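Local coordinates for protein fructose 1-phosphate kinase (Staphylococcus aureus, PDB 2JG5) that probably transfers phosphate from ATP to fructose 1-phosphate, making fructose 1,6-bisphosphate, as a carbohydrate kinase of the pfkB family, at residues A132-S137 / D161-L166; P175-P180 / S250-M255; M255-A260 / F269-A274. All coordinates share one frame; numbering follows the deposited sequence.

Interaction 1: residues A132-S137 / D161-L166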
loop_
_atom_site.group_PDB
_atom_site.type_symbol
_atom_site.label_atom_id
_atom_site.label_comp_id
_atom_site.label_asym_id
_atom_site.label_seq_id
_atom_site.Cartn_x
_atom_site.Cartn_y
_atom_site.Cartn_z
ATOM N N ALA A 132 0.349 22.344 8.953
ATOM C CA ALA A 132 -0.837 21.647 9.385
ATOM C C ALA A 132 -0.529 20.178 9.575
ATOM O O ALA A 132 0.085 19.536 8.697
ATOM C CB ALA A 132 -1.977 21.838 8.373
ATOM N N GLY A 133 -0.955 19.656 10.726
ATOM C CA GLY A 133 -0.861 18.233 10.997
ATOM C C GLY A 133 -0.298 17.845 12.347
ATOM O O GLY A 133 0.222 18.689 13.113
ATOM N N SER A 134 -0.420 16.555 12.640
ATOM C CA SER A 134 0.186 15.979 13.822
ATOM C C SER A 134 1.683 15.852 13.577
ATOM O O SER A 134 2.126 15.640 12.443
ATOM C CB SER A 134 -0.428 14.610 14.128
ATOM O OG SER A 134 -1.812 14.737 14.454
ATOM N N VAL A 135 2.456 16.001 14.647
ATOM C CA VAL A 135 3.896 15.892 14.567
ATOM C C VAL A 135 4.336 14.435 14.767
ATOM O O VAL A 135 4.096 13.865 15.825
ATOM C CB VAL A 135 4.553 16.812 15.616
ATOM C CG1 VAL A 135 6.059 16.626 15.637
ATOM C CG2 VAL A 135 4.182 18.274 15.343
ATOM N N PRO A 136 4.988 13.835 13.747
ATOM C CA PRO A 136 5.567 12.493 13.863
ATOM C C PRO A 136 6.612 12.410 14.973
ATOM O O PRO A 136 7.326 13.387 15.246
ATOM C CB PRO A 136 6.222 12.256 12.494
ATOM C CG PRO A 136 6.319 13.591 11.862
ATOM C CD PRO A 136 5.217 14.413 12.411
ATOM N N SER A 137 6.680 11.244 15.610
ATOM C CA SER A 137 7.501 11.030 16.802
ATOM C C SER A 137 8.987 11.269 16.569
ATOM O O SER A 137 9.700 11.631 17.499
ATOM C CB SER A 137 7.307 9.606 17.309
ATOM O OG SER A 137 7.494 8.672 16.262
ATOM N N ASP A 161 -2.688 25.115 11.596
ATOM C CA ASP A 161 -3.842 24.293 11.921
ATOM C C ASP A 161 -3.335 23.014 12.600
ATOM O O ASP A 161 -2.920 22.060 11.941
ATOM C CB ASP A 161 -4.655 24.004 10.660
ATOM C CG ASP A 161 -5.891 23.178 10.930
ATOM O OD1 ASP A 161 -6.354 23.118 12.090
ATOM O OD2 ASP A 161 -6.412 22.581 9.960
ATOM N N ALA A 162 -3.352 23.018 13.929
ATOM C CA ALA A 162 -2.764 21.936 14.720
ATOM C C ALA A 162 -3.545 21.675 16.015
ATOM O O ALA A 162 -4.505 22.378 16.310
ATOM C CB ALA A 162 -1.284 22.255 15.029
ATOM N N GLU A 163 -3.134 20.659 16.774
ATOM C CA GLU A 163 -3.688 20.387 18.100
ATOM C C GLU A 163 -3.419 21.587 19.002
ATOM O O GLU A 163 -2.478 22.359 18.752
ATOM C CB GLU A 163 -3.042 19.139 18.713
ATOM C CG GLU A 163 -3.245 17.832 17.935
ATOM C CD GLU A 163 -2.131 16.806 18.211
ATOM O OE1 GLU A 163 -1.404 16.429 17.258
ATOM O OE2 GLU A 163 -1.972 16.383 19.383
ATOM N N LYS A 164 -4.236 21.731 20.048
ATOM C CA LYS A 164 -4.228 22.928 20.903
ATOM C C LYS A 164 -2.843 23.396 21.371
ATOM O O LYS A 164 -2.507 24.572 21.186
ATOM C CB LYS A 164 -5.206 22.797 22.086
ATOM C CG LYS A 164 -4.898 21.678 23.082
ATOM C CD LYS A 164 -6.015 21.503 24.123
ATOM C CE LYS A 164 -7.030 20.424 23.717
ATOM N NZ LYS A 164 -6.470 19.040 23.809
ATOM N N GLU A 165 -2.042 22.495 21.944
ATOM C CA GLU A 165 -0.746 22.894 22.513
ATOM C C GLU A 165 0.229 23.403 21.445
ATOM O O GLU A 165 0.998 24.344 21.693
ATOM C CB GLU A 165 -0.118 21.807 23.437
ATOM C CG GLU A 165 0.434 20.522 22.765
ATOM C CD GLU A 165 1.463 19.739 23.633
ATOM O OE1 GLU A 165 1.663 20.069 24.834
ATOM O OE2 GLU A 165 2.079 18.782 23.101
ATOM N N LEU A 166 0.166 22.800 20.260
ATOM C CA LEU A 166 1.035 23.178 19.145
ATOM C C LEU A 166 0.635 24.514 18.534
ATOM O O LEU A 166 1.504 25.306 18.138
ATOM C CB LEU A 166 1.068 22.085 18.071
ATOM C CG LEU A 166 1.380 20.659 18.534
ATOM C CD1 LEU A 166 1.332 19.705 17.349
ATOM C CD2 LEU A 166 2.719 20.572 19.254
HETATM O O HOH W 1 -1.383 18.915 15.449
#
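Gly133 and Asp161 join where two parallel strands run out: Gly133 N gives a weak hydrogen bond to Asp161 O at 3.3 Å, bent to 148° at the hydrogen. The same carbonyl oxygen takes a CA-H...O contact from Ala132 CA at 3.3 Å, while the methyl of Ala132 and the CB of Asp161 lie on one face of the sheet. Past this point the chains diverge and a water fills in for direct bonding. It donates to Gly133 O at 2.8 Å, accepts from Glu163 N, and donates to Glu163 OE1 at 3.1 Å. That carboxylate oxygen also receives a weak bond from Ser134 OG at 3.3 Å, so a single oxygen ties together the water and the serine at the solvent-exposed margin. With its CG beside the backbone N (chi1 -61°) and an extended chain, Glu163 stretches its acid end across to Ser134. Away from these polar groups, Val135 CG2 meets Leu166 CD1 at 3.8 Å, the two side chains crossing at a slant. Gly133 has backbone angles at which a CB would press on the carbonyl oxygen of Ala132.

In the next shell, Tyr144 OH bonds Gly133 O, giving that carbonyl a second partner beside the water, and its side chain touches Val135, Ala162 and Leu166. Asp161 OD2 forms a salt bridge with Lys38. Glu163 is the N-cap residue of helix 164-170, so the water-bridged part leads straight into that helix. Strands 128-132 and 157-161 are neighbours in the central parallel sheet, linked by helix 143-154 in a beta-alpha-beta crossover. Tyr144 comes from this linking helix, whereas Asp161 packs against Asp249 and Val252 of helix 247-260.

Interaction 2: residues P175-P180 / S250-M255; sequences PLFIKP and STVAGM
Phe177 pushes its ring against helix 247-260, reaching Met255 with one side of its rim and Val252 with the other. Its CB bond already points at the helix, and with CG between the backbone N and the carbonyl carbon (chi1 69°) the ring is set with its CE1-CZ-CE2 rim toward the helix. CE2 comes within 3.8 Å of Met255 CG and CZ lies 4.0 Å from Met255 CB. The methionine methylenes approach the ring obliquely as the two side chains run past each other in opposite directions. CE1 reaches Val252 CG2 at 4.2 Å, and the backbone oxygen of Val252 lies at the ring edge, near its plane, 4.2 Å from CZ.

Ile178 then turns the other way, against Leu171 and Val160, in the usual alternation of a strand. Lys179 faces the helix again, and there it works as a hydrocarbon chain. Its CD packs on Val252 CG2 at 3.7 Å and on Thr251 CG2 at 4.1 Å, crossing the threonine at about a right angle. A bend at chi3 (72°) lays CE beside the valine as well, 3.8 Å from Val252 CG2. Thr251 offers its methyl here because its OG1 is bonded to Ser247 O, one turn back in the same helix.

No hydrogen bond links the two segments; they meet by apolar packing. The short, weakly bonded strand 177-178 follows strand 157-161 in the parallel sheet, its other side bonded through the backbone to Ile215 and Ser217, and helix 247-260 packs on one face. Such helix-on-sheet layering characterises the ribokinase-like alpha/beta core, in which the Gly-Ser-Gly-Asp sequence from Gly246 to Asp249 at the start of this helix probably corresponds to the family's anion-hole motif.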
loop_
_atom_site.group_PDB
_atom_site.type_symbol
_atom_site.label_atom_id
_atom_site.label_comp_id
_atom_site.label_asym_id
_atom_site.label_seq_id
_atom_site.Cartn_x
_atom_site.Cartn_y
_atom_site.Cartn_z
ATOM N N PRO A 175 1.437 34.247 14.420
ATOM C CA PRO A 175 0.957 33.630 13.194
ATOM C C PRO A 175 -0.172 34.476 12.614
ATOM O O PRO A 175 -0.827 35.204 13.353
ATOM C CB PRO A 175 0.423 32.275 13.674
ATOM C CG PRO A 175 0.125 32.472 15.121
ATOM C CD PRO A 175 1.171 33.406 15.601
ATOM N N LEU A 176 -0.393 34.383 11.307
ATOM C CA LEU A 176 -1.425 35.168 10.642
ATOM C C LEU A 176 -2.807 34.797 11.157
ATOM O O LEU A 176 -3.616 35.663 11.442
ATOM C CB LEU A 176 -1.348 34.974 9.135
ATOM C CG LEU A 176 -2.436 35.670 8.327
ATOM C CD1 LEU A 176 -2.177 37.172 8.286
ATOM C CD2 LEU A 176 -2.499 35.070 6.926
ATOM N N PHE A 177 -3.073 33.498 11.224
ATOM C CA PHE A 177 -4.159 32.949 12.029
ATOM C C PHE A 177 -3.858 31.523 12.482
ATOM O O PHE A 177 -3.052 30.816 11.874
ATOM C CB PHE A 177 -5.526 33.030 11.320
ATOM C CG PHE A 177 -5.669 32.121 10.129
ATOM C CD1 PHE A 177 -6.209 30.848 10.270
ATOM C CD2 PHE A 177 -5.310 32.560 8.854
ATOM C CE1 PHE A 177 -6.363 30.010 9.165
ATOM C CE2 PHE A 177 -5.459 31.735 7.740
ATOM C CZ PHE A 177 -5.990 30.452 7.895
ATOM N N ILE A 178 -4.501 31.139 13.584
ATOM C CA ILE A 178 -4.631 29.744 14.001
ATOM C C ILE A 178 -6.114 29.324 13.914
ATOM O O ILE A 178 -6.995 30.177 13.786
ATOM C CB ILE A 178 -4.078 29.524 15.414
ATOM C CG1 ILE A 178 -4.665 30.571 16.380
ATOM C CG2 ILE A 178 -2.550 29.561 15.370
ATOM C CD1 ILE A 178 -4.477 30.254 17.843
ATOM N N LYS A 179 -6.390 28.021 13.983
ATOM C CA LYS A 179 -7.764 27.540 13.788
ATOM C C LYS A 179 -8.260 26.504 14.815
ATOM O O LYS A 179 -8.546 25.363 14.459
ATOM C CB LYS A 179 -7.955 27.025 12.346
ATOM C CG LYS A 179 -9.416 26.970 11.907
ATOM C CD LYS A 179 -9.636 26.244 10.594
ATOM C CE LYS A 179 -9.433 24.751 10.744
ATOM N NZ LYS A 179 -10.475 24.138 11.626
ATOM N N PRO A 180 -8.393 26.899 16.092
ATOM C CA PRO A 180 -8.886 25.906 17.043
ATOM C C PRO A 180 -10.395 25.671 16.916
ATOM O O PRO A 180 -11.102 26.443 16.267
ATOM C CB PRO A 180 -8.570 26.541 18.396
ATOM C CG PRO A 180 -8.687 28.011 18.137
ATOM C CD PRO A 180 -8.137 28.201 16.741
ATOM N N SER A 250 -9.981 22.545 4.166
ATOM C CA SER A 250 -10.642 23.327 3.130
ATOM C C SER A 250 -10.981 24.730 3.608
ATOM O O SER A 250 -10.882 25.685 2.842
ATOM C CB SER A 250 -11.910 22.610 2.674
ATOM O OG SER A 250 -11.592 21.345 2.132
ATOM N N THR A 251 -11.370 24.840 4.875
ATOM C CA THR A 251 -11.591 26.123 5.536
ATOM C C THR A 251 -10.288 26.934 5.539
ATOM O O THR A 251 -10.283 28.110 5.151
ATOM C CB THR A 251 -12.101 25.923 6.983
ATOM O OG1 THR A 251 -13.310 25.146 6.961
ATOM C CG2 THR A 251 -12.382 27.267 7.678
ATOM N N VAL A 252 -9.192 26.303 5.967
ATOM C CA VAL A 252 -7.896 26.971 5.977
ATOM C C VAL A 252 -7.516 27.430 4.560
ATOM O O VAL A 252 -7.150 28.576 4.373
ATOM C CB VAL A 252 -6.792 26.086 6.587
ATOM C CG1 VAL A 252 -5.392 26.629 6.215
ATOM C CG2 VAL A 252 -6.957 25.979 8.090
ATOM N N ALA A 253 -7.640 26.536 3.574
ATOM C CA ALA A 253 -7.350 26.867 2.165
ATOM C C ALA A 253 -8.230 28.002 1.617
ATOM O O ALA A 253 -7.756 28.848 0.883
ATOM C CB ALA A 253 -7.466 25.614 1.272
ATOM N N GLY A 254 -9.511 28.002 1.966
ATOM C CA GLY A 254 -10.422 29.076 1.559
ATOM C C GLY A 254 -9.973 30.438 2.052
ATOM O O GLY A 254 -9.990 31.423 1.301
ATOM N N MET A 255 -9.551 30.488 3.315
ATOM C CA MET A 255 -9.141 31.741 3.950
ATOM C C MET A 255 -7.850 32.268 3.343
ATOM O O MET A 255 -7.754 33.453 3.010
ATOM C CB MET A 255 -8.981 31.555 5.462
ATOM C CG MET A 255 -8.727 32.862 6.214
ATOM S SD MET A 255 -10.212 33.900 6.351
ATOM C CE MET A 255 -9.484 35.397 7.018
#

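Interaction 3: residues M255-A260 / F269-A274; sequences MVAGIA and FQQAVA
Met255 and Ala272 bring two nearly antiparallel helices together, with CA atoms only 4.5 Å apart. The axes of the two segments approach to 7.8 Å, and their N-to-C directions differ by 151°. Helices 247-260 and 265-280 thus form a hairpin joined by a short turn, and at this spacing the small residues lie between them. The Ala272 methyl fits against the backbone of the first helix, 3.5 Å from Met255 N and 3.7 Å from Met255 CB.

Farther out, the methionine chain bends at chi2 (74°) and carries its sulfur across to the second helix. SD rests 3.6 Å from Phe269 CA and 4.0 Å from Phe269 CB, at the edge of the phenyl ring and near its plane. The ring itself turns off from the hairpin, because Phe269 CG is anti to the backbone N (chi1 -178°); one face takes Val273 CG2 from the next turn, and the ring packs on Ala223, Ile232 and Ala234 of the nearby antiparallel sheet.

On the other flank Gln271 reaches over with its amide. NE2 comes to 3.4 Å from Gly258 N, a meeting of two donors that makes no bond, and lies 3.9 Å from Ala257 CB. Its acceptor is Gly254 O, which it reaches weakly, while OE1 takes a hydrogen bond from Lys295 on helix 288-295.

The contact therefore depends on shape: Ala272 allows the close approach at Met255, Gly258 leaves room for the Gln271 amide, and methionine fills the flank beside Phe269. Gln271, though buried, links its own helix to helix 288-295 through OE1 and, weakly, to helix 247-260 through NE2, and the lysine probably polarises its carbonyl.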
loop_
_atom_site.group_PDB
_atom_site.type_symbol
_atom_site.label_atom_id
_atom_site.label_comp_id
_atom_site.label_asym_id
_atom_site.label_seq_id
_atom_site.Cartn_x
_atom_site.Cartn_y
_atom_site.Cartn_z
ATOM N N MET A 255 -9.551 30.488 3.315
ATOM C CA MET A 255 -9.141 31.741 3.950
ATOM C C MET A 255 -7.850 32.268 3.343
ATOM O O MET A 255 -7.754 33.453 3.010
ATOM C CB MET A 255 -8.981 31.555 5.462
ATOM C CG MET A 255 -8.727 32.862 6.214
ATOM S SD MET A 255 -10.212 33.900 6.351
ATOM C CE MET A 255 -9.484 35.397 7.018
ATOM N N VAL A 256 -6.863 31.383 3.197
ATOM C CA VAL A 256 -5.595 31.756 2.583
ATOM C C VAL A 256 -5.803 32.225 1.141
ATOM O O VAL A 256 -5.298 33.282 0.772
ATOM C CB VAL A 256 -4.552 30.619 2.650
ATOM C CG1 VAL A 256 -3.278 31.039 1.958
ATOM C CG2 VAL A 256 -4.261 30.243 4.109
ATOM N N ALA A 257 -6.575 31.470 0.350
ATOM C CA ALA A 257 -6.821 31.833 -1.052
ATOM C C ALA A 257 -7.456 33.217 -1.171
ATOM O O ALA A 257 -7.072 33.995 -2.048
ATOM C CB ALA A 257 -7.668 30.815 -1.746
ATOM N N GLY A 258 -8.416 33.503 -0.287
ATOM C CA GLY A 258 -9.079 34.810 -0.216
ATOM C C GLY A 258 -8.096 35.953 -0.006
ATOM O O GLY A 258 -8.062 36.889 -0.802
ATOM N N ILE A 259 -7.285 35.858 1.052
ATOM C CA ILE A 259 -6.258 36.860 1.376
ATOM C C ILE A 259 -5.255 36.989 0.223
ATOM O O ILE A 259 -4.923 38.086 -0.215
ATOM C CB ILE A 259 -5.469 36.482 2.669
ATOM C CG1 ILE A 259 -6.387 36.352 3.883
ATOM C CG2 ILE A 259 -4.359 37.514 2.972
ATOM C CD1 ILE A 259 -5.786 35.485 4.986
ATOM N N ALA A 260 -4.767 35.849 -0.251
ATOM C CA ALA A 260 -3.823 35.797 -1.345
ATOM C C ALA A 260 -4.370 36.463 -2.614
ATOM O O ALA A 260 -3.631 37.137 -3.325
ATOM C CB ALA A 260 -3.437 34.362 -1.616
ATOM N N PHE A 269 -13.128 35.063 4.604
ATOM C CA PHE A 269 -13.700 34.230 5.666
ATOM C C PHE A 269 -14.933 33.487 5.157
ATOM O O PHE A 269 -15.056 32.275 5.364
ATOM C CB PHE A 269 -14.018 35.083 6.900
ATOM C CG PHE A 269 -14.566 34.301 8.078
ATOM C CD1 PHE A 269 -13.903 33.170 8.569
ATOM C CD2 PHE A 269 -15.725 34.728 8.725
ATOM C CE1 PHE A 269 -14.408 32.462 9.668
ATOM C CE2 PHE A 269 -16.225 34.036 9.833
ATOM C CZ PHE A 269 -15.572 32.901 10.297
ATOM N N GLN A 270 -15.827 34.213 4.482
ATOM C CA GLN A 270 -16.959 33.610 3.771
ATOM C C GLN A 270 -16.525 32.467 2.838
ATOM O O GLN A 270 -17.123 31.384 2.860
ATOM C CB GLN A 270 -17.697 34.674 2.956
ATOM C CG GLN A 270 -19.065 34.241 2.488
ATOM C CD GLN A 270 -19.633 35.150 1.421
ATOM O OE1 GLN A 270 -18.903 35.665 0.566
ATOM N NE2 GLN A 270 -20.935 35.341 1.452
ATOM N N GLN A 271 -15.500 32.723 2.022
ATOM C CA GLN A 271 -14.905 31.706 1.148
ATOM C C GLN A 271 -14.399 30.511 1.965
ATOM O O GLN A 271 -14.612 29.360 1.591
ATOM C CB GLN A 271 -13.764 32.316 0.319
ATOM C CG GLN A 271 -12.960 31.323 -0.506
ATOM C CD GLN A 271 -12.471 31.919 -1.798
ATOM O OE1 GLN A 271 -13.210 31.982 -2.780
ATOM N NE2 GLN A 271 -11.212 32.362 -1.817
ATOM N N ALA A 272 -13.756 30.810 3.094
ATOM C CA ALA A 272 -13.227 29.816 4.014
ATOM C C ALA A 272 -14.311 28.858 4.512
ATOM O O ALA A 272 -14.143 27.634 4.438
ATOM C CB ALA A 272 -12.534 30.504 5.172
ATOM N N VAL A 273 -15.427 29.417 4.989
ATOM C CA VAL A 273 -16.557 28.628 5.497
ATOM C C VAL A 273 -17.283 27.852 4.385
ATOM O O VAL A 273 -17.681 26.694 4.579
ATOM C CB VAL A 273 -17.527 29.489 6.371
ATOM C CG1 VAL A 273 -18.750 28.706 6.757
ATOM C CG2 VAL A 273 -16.812 29.971 7.639
ATOM N N ALA A 274 -17.438 28.483 3.224
ATOM C CA ALA A 274 -18.000 27.804 2.046
ATOM C C ALA A 274 -17.193 26.560 1.696
ATOM O O ALA A 274 -17.766 25.501 1.456
ATOM C CB ALA A 274 -18.056 28.742 0.843
#

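Interactions 2 and 3 are buried and share Met255 on helix 247-260: its CB and CG meet Phe177 on strand 177-178, while CB and the sulfur also meet helix 265-280. Their centres are 8 Å apart, and Leu176 CD2 also touches Ile259 CD1 at 3.8 Å. Interaction 1, about 22 Å from interaction 3 centre to centre, lies toward the surface at the strand ends and relies on weak polar bonds and a bridging water, where the inner two rely mainly on apolar packing, with one buried glutamine in interaction 3. It still meets interaction 2, since the Asp161 carboxylate packs on Lys179 and Val252. Helix 247-260 thus touches the parallel sheet at Asp161 and strand 177-178 and packs against helix 265-280.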